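Local coordinates for putative tetR-family transcriptional regulatory protein (Streptomyces coelicolor, PDB 2DG8) that probably acts as a dimeric TetR-family transcriptional regulator that binds operator DNA through an N-terminal helix-turn-helix domain and probably responds to a small ligand through its C-terminal domain, at residues Pro8-Arg11 against Glu12-Ala16; Ala39-Pro42 against Leu43-Thr47; Tyr48-Gly52 against Ile53-Leu57; Asp103-Leu106 against Thr107-Tyr111; Glu163-Gly166 against Arg167-Leu171. One frame throughout, in Å; residues are numbered along the deposited sequence.

Contact 1. Residues Pro8-Arg11 against Glu12-Ala16; sequences PQRR and ERILA
Ile14 closes over the backbone of Arg10 and Arg11 on the packed side of the first turns of helix 10-25. Ile14 N donates to Arg10 O at 3.0 Å, with a second, weak bond to Arg11 O, and Ile14 CG1 lies 3.2 Å from Arg10 O. This is the buried side, where Ile14 also meets Met46 and Phe50. Leu15 N adds a straighter bond to Arg11 O (157°). The opposite character belongs to Gln9 and Glu12, both exposed: their chains run side by side, Glu12 OE2 coming no nearer than 3.6 Å to Gln9 CG. Arg13 N binds Gln9 O at 3.1 Å, and the Arg13 chain, bent at chi3 (-53°), turns back toward the start of the helix and lays one guanidinium face over Arg10 CA, with Arg13 NH1 3.7 Å from it. That guanidinium forms a salt bridge with Asp7, just upstream, whereas Arg11 reaches away to Glu59 and His49 O. An alanine in place of Arg13 would keep the backbone bond but would probably leave Asp7 without its charge partner and uncover the backbone at Arg10. With Gln9 at the N-cap position, the arrangement is the opening of the first helix of the TetR-type DNA-binding domain, the helix that packs against the helix-turn-helix pair.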
loop_
_atom_site.group_PDB
_atom_site.type_symbol
_atom_site.label_atom_id
_atom_site.label_comp_id
_atom_site.label_asym_id
_atom_site.label_seq_id
_atom_site.Cartn_x
_atom_site.Cartn_y
_atom_site.Cartn_z
ATOM N N PRO A 8 -29.349 -19.076 -7.250
ATOM C CA PRO A 8 -29.072 -18.390 -5.979
ATOM C C PRO A 8 -27.706 -17.693 -5.973
ATOM O O PRO A 8 -27.248 -17.211 -4.932
ATOM C CB PRO A 8 -29.135 -19.523 -4.952
ATOM C CG PRO A 8 -30.048 -20.528 -5.596
ATOM C CD PRO A 8 -29.569 -20.514 -7.022
ATOM N N GLN A 9 -27.066 -17.644 -7.139
ATOM C CA GLN A 9 -25.751 -17.025 -7.276
ATOM C C GLN A 9 -25.795 -15.616 -7.864
ATOM O O GLN A 9 -24.780 -15.107 -8.341
ATOM C CB GLN A 9 -24.851 -17.907 -8.151
ATOM C CG GLN A 9 -24.222 -19.110 -7.444
ATOM C CD GLN A 9 -25.226 -19.953 -6.668
ATOM O OE1 GLN A 9 -25.670 -19.569 -5.585
ATOM N NE2 GLN A 9 -25.589 -21.106 -7.223
ATOM N N ARG A 10 -26.960 -14.979 -7.837
ATOM C CA ARG A 10 -27.065 -13.633 -8.390
ATOM C C ARG A 10 -26.393 -12.616 -7.472
ATOM O O ARG A 10 -25.784 -11.652 -7.935
ATOM C CB ARG A 10 -28.532 -13.255 -8.608
ATOM C CG ARG A 10 -28.721 -11.847 -9.152
ATOM C CD ARG A 10 -30.181 -11.554 -9.493
ATOM N NE ARG A 10 -30.600 -12.105 -10.781
ATOM C CZ ARG A 10 -31.825 -11.968 -11.277
ATOM N NH1 ARG A 10 -32.130 -12.493 -12.455
ATOM N NH2 ARG A 10 -32.751 -11.306 -10.593
ATOM N N ARG A 11 -26.503 -12.838 -6.168
ATOM C CA ARG A 11 -25.899 -11.939 -5.202
ATOM C C ARG A 11 -24.380 -12.023 -5.341
ATOM O O ARG A 11 -23.701 -10.999 -5.377
ATOM C CB ARG A 11 -26.339 -12.317 -3.785
ATOM C CG ARG A 11 -26.211 -11.187 -2.773
ATOM C CD ARG A 11 -27.020 -11.480 -1.515
ATOM N NE ARG A 11 -27.038 -10.354 -0.582
ATOM C CZ ARG A 11 -26.005 -9.995 0.175
ATOM N NH1 ARG A 11 -26.106 -8.951 0.989
ATOM N NH2 ARG A 11 -24.876 -10.694 0.129
ATOM N N GLU A 12 -23.859 -13.246 -5.432
ATOM C CA GLU A 12 -22.422 -13.472 -5.582
ATOM C C GLU A 12 -21.919 -12.799 -6.857
ATOM O O GLU A 12 -20.823 -12.234 -6.889
ATOM C CB GLU A 12 -22.111 -14.975 -5.671
ATOM C CG GLU A 12 -22.569 -15.818 -4.475
ATOM C CD GLU A 12 -22.114 -17.276 -4.577
ATOM O OE1 GLU A 12 -22.401 -18.059 -3.647
ATOM O OE2 GLU A 12 -21.469 -17.640 -5.585
ATOM N N ARG A 13 -22.722 -12.872 -7.912
ATOM C CA ARG A 13 -22.337 -12.280 -9.185
ATOM C C ARG A 13 -22.262 -10.770 -9.060
ATOM O O ARG A 13 -21.435 -10.123 -9.704
ATOM C CB ARG A 13 -23.337 -12.658 -10.278
ATOM C CG ARG A 13 -22.685 -12.997 -11.606
ATOM C CD ARG A 13 -23.728 -13.404 -12.630
ATOM N NE ARG A 13 -24.587 -14.467 -12.120
ATOM C CZ ARG A 13 -25.915 -14.415 -12.125
ATOM N NH1 ARG A 13 -26.625 -15.427 -11.642
ATOM N NH2 ARG A 13 -26.533 -13.347 -12.612
ATOM N N ILE A 14 -23.126 -10.206 -8.230
ATOM C CA ILE A 14 -23.123 -8.769 -8.046
ATOM C C ILE A 14 -21.818 -8.359 -7.375
ATOM O O ILE A 14 -21.191 -7.379 -7.780
ATOM C CB ILE A 14 -24.333 -8.312 -7.202
ATOM C CG1 ILE A 14 -25.613 -8.469 -8.035
ATOM C CG2 ILE A 14 -24.149 -6.859 -6.761
ATOM C CD1 ILE A 14 -26.909 -8.256 -7.266
ATOM N N LEU A 15 -21.403 -9.127 -6.369
ATOM C CA LEU A 15 -20.167 -8.838 -5.650
ATOM C C LEU A 15 -18.957 -8.902 -6.574
ATOM O O LEU A 15 -18.089 -8.026 -6.539
ATOM C CB LEU A 15 -19.990 -9.815 -4.490
ATOM C CG LEU A 15 -20.970 -9.613 -3.327
ATOM C CD1 LEU A 15 -20.755 -10.692 -2.291
ATOM C CD2 LEU A 15 -20.770 -8.231 -2.710
ATOM N N ALA A 16 -18.915 -9.932 -7.412
ATOM C CA ALA A 16 -17.816 -10.105 -8.354
ATOM C C ALA A 16 -17.740 -8.942 -9.344
ATOM O O ALA A 16 -16.660 -8.424 -9.616
ATOM C CB ALA A 16 -17.980 -11.424 -9.107
#

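Contact 2. Residues Ala39-Pro42 against Leu43-Thr47; sequences AGVP and LGSMT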
loop_
_atom_site.group_PDB
_atom_site.type_symbol
_atom_site.label_atom_id
_atom_site.label_comp_id
_atom_site.label_asym_id
_atom_site.label_seq_id
_atom_site.Cartn_x
_atom_site.Cartn_y
_atom_site.Cartn_z
ATOM N N ALA A 39 -22.902 -7.456 -13.980
ATOM C CA ALA A 39 -23.373 -8.696 -13.378
ATOM C C ALA A 39 -24.479 -9.298 -14.232
ATOM O O ALA A 39 -24.898 -10.439 -14.015
ATOM C CB ALA A 39 -23.895 -8.428 -11.968
ATOM N N GLY A 40 -24.952 -8.531 -15.208
ATOM C CA GLY A 40 -26.022 -9.026 -16.054
ATOM C C GLY A 40 -27.233 -9.379 -15.214
ATOM O O GLY A 40 -27.722 -10.507 -15.254
ATOM N N VAL A 41 -27.693 -8.414 -14.423
ATOM C CA VAL A 41 -28.859 -8.593 -13.565
ATOM C C VAL A 41 -29.650 -7.294 -13.608
ATOM O O VAL A 41 -29.080 -6.219 -13.781
ATOM C CB VAL A 41 -28.461 -8.883 -12.085
ATOM C CG1 VAL A 41 -27.452 -10.012 -12.029
ATOM C CG2 VAL A 41 -27.890 -7.622 -11.425
ATOM N N PRO A 42 -30.979 -7.371 -13.467
ATOM C CA PRO A 42 -31.743 -6.121 -13.505
ATOM C C PRO A 42 -31.311 -5.141 -12.410
ATOM O O PRO A 42 -30.901 -5.548 -11.315
ATOM C CB PRO A 42 -33.193 -6.592 -13.358
ATOM C CG PRO A 42 -33.077 -7.921 -12.660
ATOM C CD PRO A 42 -31.864 -8.539 -13.308
ATOM N N LEU A 43 -31.393 -3.850 -12.724
ATOM C CA LEU A 43 -31.013 -2.785 -11.800
ATOM C C LEU A 43 -31.622 -2.970 -10.409
ATOM O O LEU A 43 -30.962 -2.739 -9.391
ATOM C CB LEU A 43 -31.433 -1.426 -12.375
ATOM C CG LEU A 43 -31.163 -0.175 -11.530
ATOM C CD1 LEU A 43 -29.658 0.066 -11.399
ATOM C CD2 LEU A 43 -31.826 1.033 -12.196
ATOM N N GLY A 44 -32.880 -3.394 -10.369
ATOM C CA GLY A 44 -33.553 -3.589 -9.098
ATOM C C GLY A 44 -32.892 -4.608 -8.179
ATOM O O GLY A 44 -33.057 -4.540 -6.959
ATOM N N SER A 45 -32.144 -5.550 -8.751
ATOM C CA SER A 45 -31.475 -6.577 -7.959
ATOM C C SER A 45 -30.451 -5.982 -6.999
ATOM O O SER A 45 -30.137 -6.586 -5.976
ATOM C CB SER A 45 -30.767 -7.585 -8.864
ATOM O OG SER A 45 -31.664 -8.188 -9.765
ATOM N N MET A 46 -29.928 -4.806 -7.331
ATOM C CA MET A 46 -28.933 -4.157 -6.486
ATOM C C MET A 46 -29.501 -3.862 -5.097
ATOM O O MET A 46 -28.944 -4.286 -4.085
ATOM C CB MET A 46 -28.436 -2.856 -7.137
ATOM C CG MET A 46 -27.638 -3.049 -8.433
ATOM S SD MET A 46 -26.144 -4.077 -8.231
ATOM C CE MET A 46 -26.670 -5.537 -8.882
ATOM N N THR A 47 -30.617 -3.141 -5.055
ATOM C CA THR A 47 -31.251 -2.782 -3.790
ATOM C C THR A 47 -32.079 -3.919 -3.178
ATOM O O THR A 47 -32.528 -3.834 -2.038
ATOM C CB THR A 47 -32.134 -1.539 -3.968
ATOM O OG1 THR A 47 -33.040 -1.752 -5.057
ATOM C CG2 THR A 47 -31.269 -0.327 -4.258
#
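Pro42 and Ser45 meet where the turn of the helix-turn-helix motif passes into helix 44-49, which by its place in the TetR fold is probably the recognition helix. Pro42 O receives Ser45 N at 2.8 Å, the donor standing well above the carbonyl plane (47° out of it). Ser45 OG, set beside its own backbone N (chi1 -57°), makes a weak bond to the same oxygen and also sits against the proline ring, 3.2 Å from Pro42 CG. One carbonyl thus takes the main-chain donor of Ser45 and, weakly, its hydroxyl. Just before it, Gly40, with positive phi, is the C-prime residue of the Schellman motif that ends helix 32-39, and the extended Val41 then directs its side chain back toward the new helix. This buried valine rests on Ser45 CB through CG2, and Arg10 and Arg13 of helix 10-25 also pack on it. Met46, bent at chi2 and chi3, crosses Val41 at about a right angle; its terminal methyl makes the apolar touch, Met46 CE lying 3.5 Å from Val41 CG2.

Contact 3. Residues Tyr48-Gly52 against Ile53-Leu57; sequences YHFTG and IEQLL
The link from the probable recognition helix 44-49 to the long helix 53-77 is closed by Phe50 and Leu56, one side chain from each side of the turn. Leu56 CD2 stands over the centre of the Phe50 ring in a CH-pi contact, 3.5 Å from the centroid and only 7° off the ring normal. Phe50 is buried, with CG anti to the carbonyl carbon (chi1 -61°), which carries the ring to Leu56, and Ile14 and Leu15 pack on it too, with the Arg11 guanidinium in a cation-pi contact. An alanine at Phe50 would probably leave Leu56 CD2 without its aromatic platform and open a gap between helix 10-25 and this turn. The helix start that follows has Gly52 at the N-cap position: Gly52 O takes Leu56 N at 3.2 Å, the donor lying in the carbonyl plane. The extended Gln55 chain crosses Thr51 at about a right angle, and Gln55 OE1 accepts Thr51 N at 3.0 Å from above the amide plane (160° at the hydrogen). Gln55 OE1 also lies 3.2 Å from Phe50 CA. A water bridges Thr51 OG1 and the backbone of Gln55, accepting from Gln55 N at 3.2 Å.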
loop_
_atom_site.group_PDB
_atom_site.type_symbol
_atom_site.label_atom_id
_atom_site.label_comp_id
_atom_site.label_asym_id
_atom_site.label_seq_id
_atom_site.Cartn_x
_atom_site.Cartn_y
_atom_site.Cartn_z
ATOM N N TYR A 48 -32.292 -4.981 -3.937
ATOM C CA TYR A 48 -33.030 -6.113 -3.405
ATOM C C TYR A 48 -32.103 -6.864 -2.440
ATOM O O TYR A 48 -32.516 -7.304 -1.358
ATOM C CB TYR A 48 -33.451 -7.061 -4.533
ATOM C CG TYR A 48 -34.182 -8.292 -4.033
ATOM C CD1 TYR A 48 -35.575 -8.344 -4.022
ATOM C CD2 TYR A 48 -33.479 -9.378 -3.510
ATOM C CE1 TYR A 48 -36.253 -9.441 -3.501
ATOM C CE2 TYR A 48 -34.145 -10.483 -2.984
ATOM C CZ TYR A 48 -35.532 -10.503 -2.983
ATOM O OH TYR A 48 -36.187 -11.581 -2.450
ATOM N N HIS A 49 -30.842 -6.991 -2.849
ATOM C CA HIS A 49 -29.830 -7.719 -2.086
ATOM C C HIS A 49 -28.960 -6.901 -1.149
ATOM O O HIS A 49 -28.401 -7.443 -0.203
ATOM C CB HIS A 49 -28.902 -8.462 -3.052
ATOM C CG HIS A 49 -29.577 -9.547 -3.823
ATOM N ND1 HIS A 49 -29.879 -10.774 -3.269
ATOM C CD2 HIS A 49 -30.035 -9.585 -5.097
ATOM C CE1 HIS A 49 -30.491 -11.521 -4.170
ATOM N NE2 HIS A 49 -30.600 -10.824 -5.288
ATOM N N PHE A 50 -28.838 -5.607 -1.409
ATOM C CA PHE A 50 -27.978 -4.769 -0.585
ATOM C C PHE A 50 -28.663 -3.522 -0.046
ATOM O O PHE A 50 -29.363 -2.817 -0.779
ATOM C CB PHE A 50 -26.737 -4.377 -1.395
ATOM C CG PHE A 50 -25.916 -5.550 -1.832
ATOM C CD1 PHE A 50 -24.946 -6.091 -0.992
ATOM C CD2 PHE A 50 -26.136 -6.146 -3.072
ATOM C CE1 PHE A 50 -24.210 -7.210 -1.377
ATOM C CE2 PHE A 50 -25.403 -7.268 -3.466
ATOM C CZ PHE A 50 -24.436 -7.800 -2.612
ATOM N N THR A 51 -28.439 -3.250 1.235
ATOM C CA THR A 51 -29.043 -2.095 1.891
ATOM C C THR A 51 -28.497 -0.778 1.366
ATOM O O THR A 51 -29.147 0.258 1.474
ATOM C CB THR A 51 -28.824 -2.145 3.420
ATOM O OG1 THR A 51 -27.423 -2.049 3.717
ATOM C CG2 THR A 51 -29.367 -3.448 3.987
ATOM N N GLY A 52 -27.300 -0.819 0.796
ATOM C CA GLY A 52 -26.686 0.391 0.279
ATOM C C GLY A 52 -25.290 0.096 -0.231
ATOM O O GLY A 52 -24.826 -1.044 -0.142
ATOM N N ILE A 53 -24.610 1.120 -0.735
ATOM C CA ILE A 53 -23.270 0.958 -1.287
ATOM C C ILE A 53 -22.228 0.517 -0.264
ATOM O O ILE A 53 -21.280 -0.194 -0.606
ATOM C CB ILE A 53 -22.782 2.265 -1.970
ATOM C CG1 ILE A 53 -22.141 1.938 -3.318
ATOM C CG2 ILE A 53 -21.754 2.980 -1.098
ATOM C CD1 ILE A 53 -23.145 1.566 -4.401
ATOM N N GLU A 54 -22.405 0.934 0.988
ATOM C CA GLU A 54 -21.456 0.571 2.029
ATOM C C GLU A 54 -21.457 -0.929 2.282
ATOM O O GLU A 54 -20.400 -1.549 2.313
ATOM C CB GLU A 54 -21.755 1.302 3.341
ATOM C CG GLU A 54 -20.649 1.089 4.371
ATOM C CD GLU A 54 -20.939 1.724 5.717
ATOM O OE1 GLU A 54 -19.973 2.173 6.379
ATOM O OE2 GLU A 54 -22.123 1.765 6.120
ATOM N N GLN A 55 -22.634 -1.517 2.476
ATOM C CA GLN A 55 -22.692 -2.954 2.703
ATOM C C GLN A 55 -22.130 -3.681 1.478
ATOM O O GLN A 55 -21.404 -4.664 1.604
ATOM C CB GLN A 55 -24.127 -3.416 2.938
ATOM C CG GLN A 55 -24.233 -4.923 3.068
ATOM C CD GLN A 55 -25.663 -5.393 3.167
ATOM O OE1 GLN A 55 -26.431 -5.299 2.206
ATOM N NE2 GLN A 55 -26.036 -5.894 4.337
ATOM N N LEU A 56 -22.489 -3.190 0.297
ATOM C CA LEU A 56 -22.027 -3.767 -0.966
ATOM C C LEU A 56 -20.493 -3.739 -0.978
ATOM O O LEU A 56 -19.844 -4.762 -1.203
ATOM C CB LEU A 56 -22.603 -2.943 -2.134
ATOM C CG LEU A 56 -22.577 -3.383 -3.606
ATOM C CD1 LEU A 56 -21.419 -2.729 -4.300
ATOM C CD2 LEU A 56 -22.531 -4.915 -3.734
ATOM N N LEU A 57 -19.916 -2.570 -0.710
ATOM C CA LEU A 57 -18.461 -2.441 -0.695
ATOM C C LEU A 57 -17.813 -3.298 0.387
ATOM O O LEU A 57 -16.759 -3.905 0.169
ATOM C CB LEU A 57 -18.047 -0.981 -0.506
ATOM C CG LEU A 57 -18.288 -0.052 -1.700
ATOM C CD1 LEU A 57 -17.740 1.323 -1.389
ATOM C CD2 LEU A 57 -17.618 -0.618 -2.944
HETATM O O HOH W 1 -25.335 0.212 2.978
#

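Contact 4. Residues Asp103-Leu106 against Thr107-Tyr111; sequences DLVL and TQELY
Asp103 and Thr107 meet in an intrahelical contact, one turn apart on helix 101-116, deep in the C-terminal domain and beside the second subunit. Asp103 O takes two donors, Thr107 N at 2.9 Å and Thr107 OG1 at 2.7 Å, which reach the carbonyl from opposite faces of its plane. The hydroxyl gets there because it is turned anti to the threonine's own carbonyl carbon (chi1 -61°). The following residues continue the i to i+4 pattern, with Glu109 N to Val105 O at 2.8 Å and Leu110 N to Leu106 O at 3.0 Å. Gln108 CG and Glu109 CG fold back over the carbonyls of Leu104 and Val105. Leu106 packs on helix 10-25, whereas Gln108 packs on Tyr111 of the second subunit. Asp103 OD1 is hydrogen-bonded to His67, and Glu109 forms a salt bridge with Arg116 of the second subunit. The threonine hydroxyl therefore donates its proton to a carbonyl of its own helix, while the buried Glu109 charge is probably balanced, at least in part, across the dimer.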
loop_
_atom_site.group_PDB
_atom_site.type_symbol
_atom_site.label_atom_id
_atom_site.label_comp_id
_atom_site.label_asym_id
_atom_site.label_seq_id
_atom_site.Cartn_x
_atom_site.Cartn_y
_atom_site.Cartn_z
ATOM N N ASP A 103 -5.383 -8.126 -8.573
ATOM C CA ASP A 103 -5.302 -8.275 -7.126
ATOM C C ASP A 103 -4.499 -7.131 -6.491
ATOM O O ASP A 103 -4.871 -6.604 -5.436
ATOM C CB ASP A 103 -4.693 -9.633 -6.774
ATOM C CG ASP A 103 -5.651 -10.788 -7.053
ATOM O OD1 ASP A 103 -5.246 -11.963 -6.906
ATOM O OD2 ASP A 103 -6.821 -10.514 -7.414
ATOM N N LEU A 104 -3.405 -6.741 -7.136
ATOM C CA LEU A 104 -2.585 -5.644 -6.634
ATOM C C LEU A 104 -3.419 -4.361 -6.589
ATOM O O LEU A 104 -3.385 -3.625 -5.610
ATOM C CB LEU A 104 -1.367 -5.439 -7.541
ATOM C CG LEU A 104 -0.506 -4.199 -7.303
ATOM C CD1 LEU A 104 0.182 -4.276 -5.930
ATOM C CD2 LEU A 104 0.523 -4.094 -8.431
ATOM N N VAL A 105 -4.158 -4.096 -7.661
ATOM C CA VAL A 105 -5.001 -2.900 -7.734
ATOM C C VAL A 105 -6.118 -2.915 -6.679
ATOM O O VAL A 105 -6.369 -1.902 -6.022
ATOM C CB VAL A 105 -5.624 -2.753 -9.164
ATOM C CG1 VAL A 105 -6.639 -1.614 -9.200
ATOM C CG2 VAL A 105 -4.523 -2.496 -10.177
ATOM N N LEU A 106 -6.776 -4.060 -6.502
ATOM C CA LEU A 106 -7.855 -4.165 -5.513
ATOM C C LEU A 106 -7.278 -3.991 -4.112
ATOM O O LEU A 106 -7.893 -3.366 -3.240
ATOM C CB LEU A 106 -8.574 -5.513 -5.645
ATOM C CG LEU A 106 -9.429 -5.686 -6.921
ATOM C CD1 LEU A 106 -10.002 -7.114 -7.001
ATOM C CD2 LEU A 106 -10.563 -4.659 -6.918
ATOM N N THR A 107 -6.085 -4.529 -3.895
ATOM C CA THR A 107 -5.435 -4.384 -2.607
ATOM C C THR A 107 -5.205 -2.895 -2.346
ATOM O O THR A 107 -5.530 -2.382 -1.279
ATOM C CB THR A 107 -4.056 -5.110 -2.566
ATOM O OG1 THR A 107 -4.236 -6.509 -2.794
ATOM C CG2 THR A 107 -3.394 -4.921 -1.221
ATOM N N GLN A 108 -4.643 -2.197 -3.325
ATOM C CA GLN A 108 -4.378 -0.773 -3.141
ATOM C C GLN A 108 -5.658 0.056 -3.031
ATOM O O GLN A 108 -5.694 1.045 -2.300
ATOM C CB GLN A 108 -3.490 -0.244 -4.274
ATOM C CG GLN A 108 -2.128 -0.943 -4.342
ATOM C CD GLN A 108 -1.353 -0.858 -3.029
ATOM O OE1 GLN A 108 -0.712 -1.818 -2.618
ATOM N NE2 GLN A 108 -1.405 0.293 -2.379
ATOM N N GLU A 109 -6.707 -0.332 -3.749
ATOM C CA GLU A 109 -7.963 0.415 -3.658
ATOM C C GLU A 109 -8.454 0.313 -2.225
ATOM O O GLU A 109 -8.814 1.316 -1.611
ATOM C CB GLU A 109 -9.027 -0.160 -4.609
ATOM C CG GLU A 109 -8.850 0.231 -6.068
ATOM C CD GLU A 109 -9.228 1.686 -6.352
ATOM O OE1 GLU A 109 -9.796 2.347 -5.456
ATOM O OE2 GLU A 109 -8.976 2.171 -7.478
ATOM N N LEU A 110 -8.450 -0.902 -1.686
ATOM C CA LEU A 110 -8.911 -1.111 -0.323
ATOM C C LEU A 110 -8.135 -0.274 0.682
ATOM O O LEU A 110 -8.725 0.360 1.555
ATOM C CB LEU A 110 -8.817 -2.591 0.067
ATOM C CG LEU A 110 -9.144 -2.851 1.538
ATOM C CD1 LEU A 110 -10.499 -2.267 1.877
ATOM C CD2 LEU A 110 -9.116 -4.344 1.816
ATOM N N TYR A 111 -6.812 -0.276 0.562
ATOM C CA TYR A 111 -5.967 0.496 1.473
ATOM C C TYR A 111 -6.284 1.992 1.437
ATOM O O TYR A 111 -6.252 2.656 2.472
ATOM C CB TYR A 111 -4.488 0.269 1.141
ATOM C CG TYR A 111 -3.987 -1.109 1.494
ATOM C CD1 TYR A 111 -2.723 -1.536 1.097
ATOM C CD2 TYR A 111 -4.776 -1.988 2.236
ATOM C CE1 TYR A 111 -2.259 -2.807 1.430
ATOM C CE2 TYR A 111 -4.326 -3.247 2.569
ATOM C CZ TYR A 111 -3.072 -3.654 2.168
ATOM O OH TYR A 111 -2.639 -4.906 2.507
#

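Contact 5. Residues Glu163-Gly166 against Arg167-Leu171; sequences EPHG and RALTL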
loop_
_atom_site.group_PDB
_atom_site.type_symbol
_atom_site.label_atom_id
_atom_site.label_comp_id
_atom_site.label_asym_id
_atom_site.label_seq_id
_atom_site.Cartn_x
_atom_site.Cartn_y
_atom_site.Cartn_z
ATOM N N GLU A 163 12.549 -2.236 -11.225
ATOM C CA GLU A 163 13.440 -3.390 -11.223
ATOM C C GLU A 163 13.288 -4.096 -9.868
ATOM O O GLU A 163 14.014 -3.811 -8.918
ATOM C CB GLU A 163 14.883 -2.929 -11.426
ATOM C CG GLU A 163 15.090 -2.064 -12.667
ATOM C CD GLU A 163 16.524 -1.579 -12.811
ATOM O OE1 GLU A 163 17.013 -0.874 -11.897
ATOM O OE2 GLU A 163 17.162 -1.906 -13.839
ATOM N N PRO A 164 12.343 -5.044 -9.773
ATOM C CA PRO A 164 12.079 -5.791 -8.538
ATOM C C PRO A 164 13.248 -6.614 -8.038
ATOM O O PRO A 164 13.973 -7.206 -8.832
ATOM C CB PRO A 164 10.875 -6.651 -8.908
ATOM C CG PRO A 164 11.116 -6.939 -10.357
ATOM C CD PRO A 164 11.539 -5.578 -10.886
ATOM N N HIS A 165 13.432 -6.643 -6.718
ATOM C CA HIS A 165 14.526 -7.414 -6.141
ATOM C C HIS A 165 14.245 -8.903 -6.352
ATOM O O HIS A 165 13.121 -9.291 -6.679
ATOM C CB HIS A 165 14.708 -7.086 -4.646
ATOM C CG HIS A 165 13.594 -7.566 -3.762
ATOM N ND1 HIS A 165 12.710 -6.705 -3.144
ATOM C CD2 HIS A 165 13.242 -8.812 -3.362
ATOM C CE1 HIS A 165 11.866 -7.398 -2.401
ATOM N NE2 HIS A 165 12.167 -8.680 -2.515
ATOM N N GLY A 166 15.265 -9.735 -6.170
ATOM C CA GLY A 166 15.099 -11.165 -6.377
ATOM C C GLY A 166 14.745 -11.974 -5.147
ATOM O O GLY A 166 14.702 -11.443 -4.041
ATOM N N ARG A 167 14.524 -13.273 -5.348
ATOM C CA ARG A 167 14.146 -14.191 -4.270
ATOM C C ARG A 167 15.192 -14.348 -3.159
ATOM O O ARG A 167 14.831 -14.482 -1.993
ATOM C CB ARG A 167 13.806 -15.570 -4.859
ATOM C CG ARG A 167 13.174 -16.553 -3.877
ATOM C CD ARG A 167 13.243 -17.989 -4.401
ATOM N NE ARG A 167 12.878 -18.986 -3.394
ATOM C CZ ARG A 167 11.627 -19.252 -3.029
ATOM N NH1 ARG A 167 11.370 -20.171 -2.106
ATOM N NH2 ARG A 167 10.629 -18.598 -3.601
ATOM N N ALA A 168 16.478 -14.331 -3.505
ATOM C CA ALA A 168 17.513 -14.475 -2.478
ATOM C C ALA A 168 17.373 -13.364 -1.436
ATOM O O ALA A 168 17.449 -13.607 -0.233
ATOM C CB ALA A 168 18.907 -14.432 -3.111
ATOM N N LEU A 169 17.166 -12.141 -1.906
ATOM C CA LEU A 169 16.991 -10.999 -1.018
ATOM C C LEU A 169 15.702 -11.176 -0.213
ATOM O O LEU A 169 15.658 -10.864 0.968
ATOM C CB LEU A 169 16.934 -9.707 -1.847
ATOM C CG LEU A 169 16.924 -8.341 -1.152
ATOM C CD1 LEU A 169 15.562 -8.082 -0.532
ATOM C CD2 LEU A 169 18.027 -8.287 -0.116
ATOM N N THR A 170 14.652 -11.677 -0.856
ATOM C CA THR A 170 13.386 -11.898 -0.168
ATOM C C THR A 170 13.567 -12.975 0.910
ATOM O O THR A 170 13.140 -12.814 2.050
ATOM C CB THR A 170 12.264 -12.358 -1.149
ATOM O OG1 THR A 170 11.981 -11.316 -2.100
ATOM C CG2 THR A 170 10.973 -12.675 -0.369
ATOM N N LEU A 171 14.224 -14.066 0.547
ATOM C CA LEU A 171 14.432 -15.159 1.479
ATOM C C LEU A 171 15.283 -14.748 2.676
ATOM O O LEU A 171 15.026 -15.175 3.796
ATOM C CB LEU A 171 15.070 -16.339 0.750
ATOM C CG LEU A 171 14.951 -17.680 1.464
ATOM C CD1 LEU A 171 13.473 -18.042 1.675
ATOM C CD2 LEU A 171 15.658 -18.739 0.628
#
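Thr170 OG1 is shared by two histidines: His165 NE2, hydrogen-bonded to it at 2.7 Å, and His94 of helix 82-98; a weak, unsettled contact also runs to Gly166 O. The hydroxyl meets the His165 imidazole at its edge, in the ring plane, and either of the two partners could supply the proton. One face of the same ring is covered by Leu169, whose CD1 stands over the centre in a CH-pi contact, 3.8 Å from the centroid and 13° off the normal. The imidazole is thus fixed in two directions, by a polar bond at its rim and a methyl above it. Its chi1 of 69° places CG between the backbone N and the carbonyl carbon, turning the ring toward the coming helix. The residue between, Gly166, is the N-cap: Gly166 O takes Thr170 N at 3.2 Å, the donor lying in the carbonyl plane, and so begins the hydrogen bonding of helix 167-177. Arg167, extended from CG to NE, leads away from the loop and forms salt bridges with Asp91 and Glu87. The turn is consequently held between helix 82-98, which supplies these acids and His94, and helix 141-159, where Leu154 packs on both His165 and Thr170; Arg145 and Gln146 of the second subunit pack against His165 and Leu169.

Contacts 1 to 5 follow one another along the chain without overlap. The first three form one cluster in the DNA-binding domain, with centres 10 to 12 Å apart: contact 1 touches both contact 2 and contact 3, and these two share helix 44-49. The centre of contact 4 lies about 7 Å from the centre of the chain, its nearest atoms about 7 Å from contacts 1 and 3, on a helix that packs against helices 10-25 and 53-77. Contact 5 is remote, about 39 Å from contact 1 between centres and across the chain's centre. Contacts 4 and 5 both touch the second subunit. Helix 101-116 thus meets both the DNA-binding domain and the partner subunit, consistent with signalling between domains as in TetR relatives.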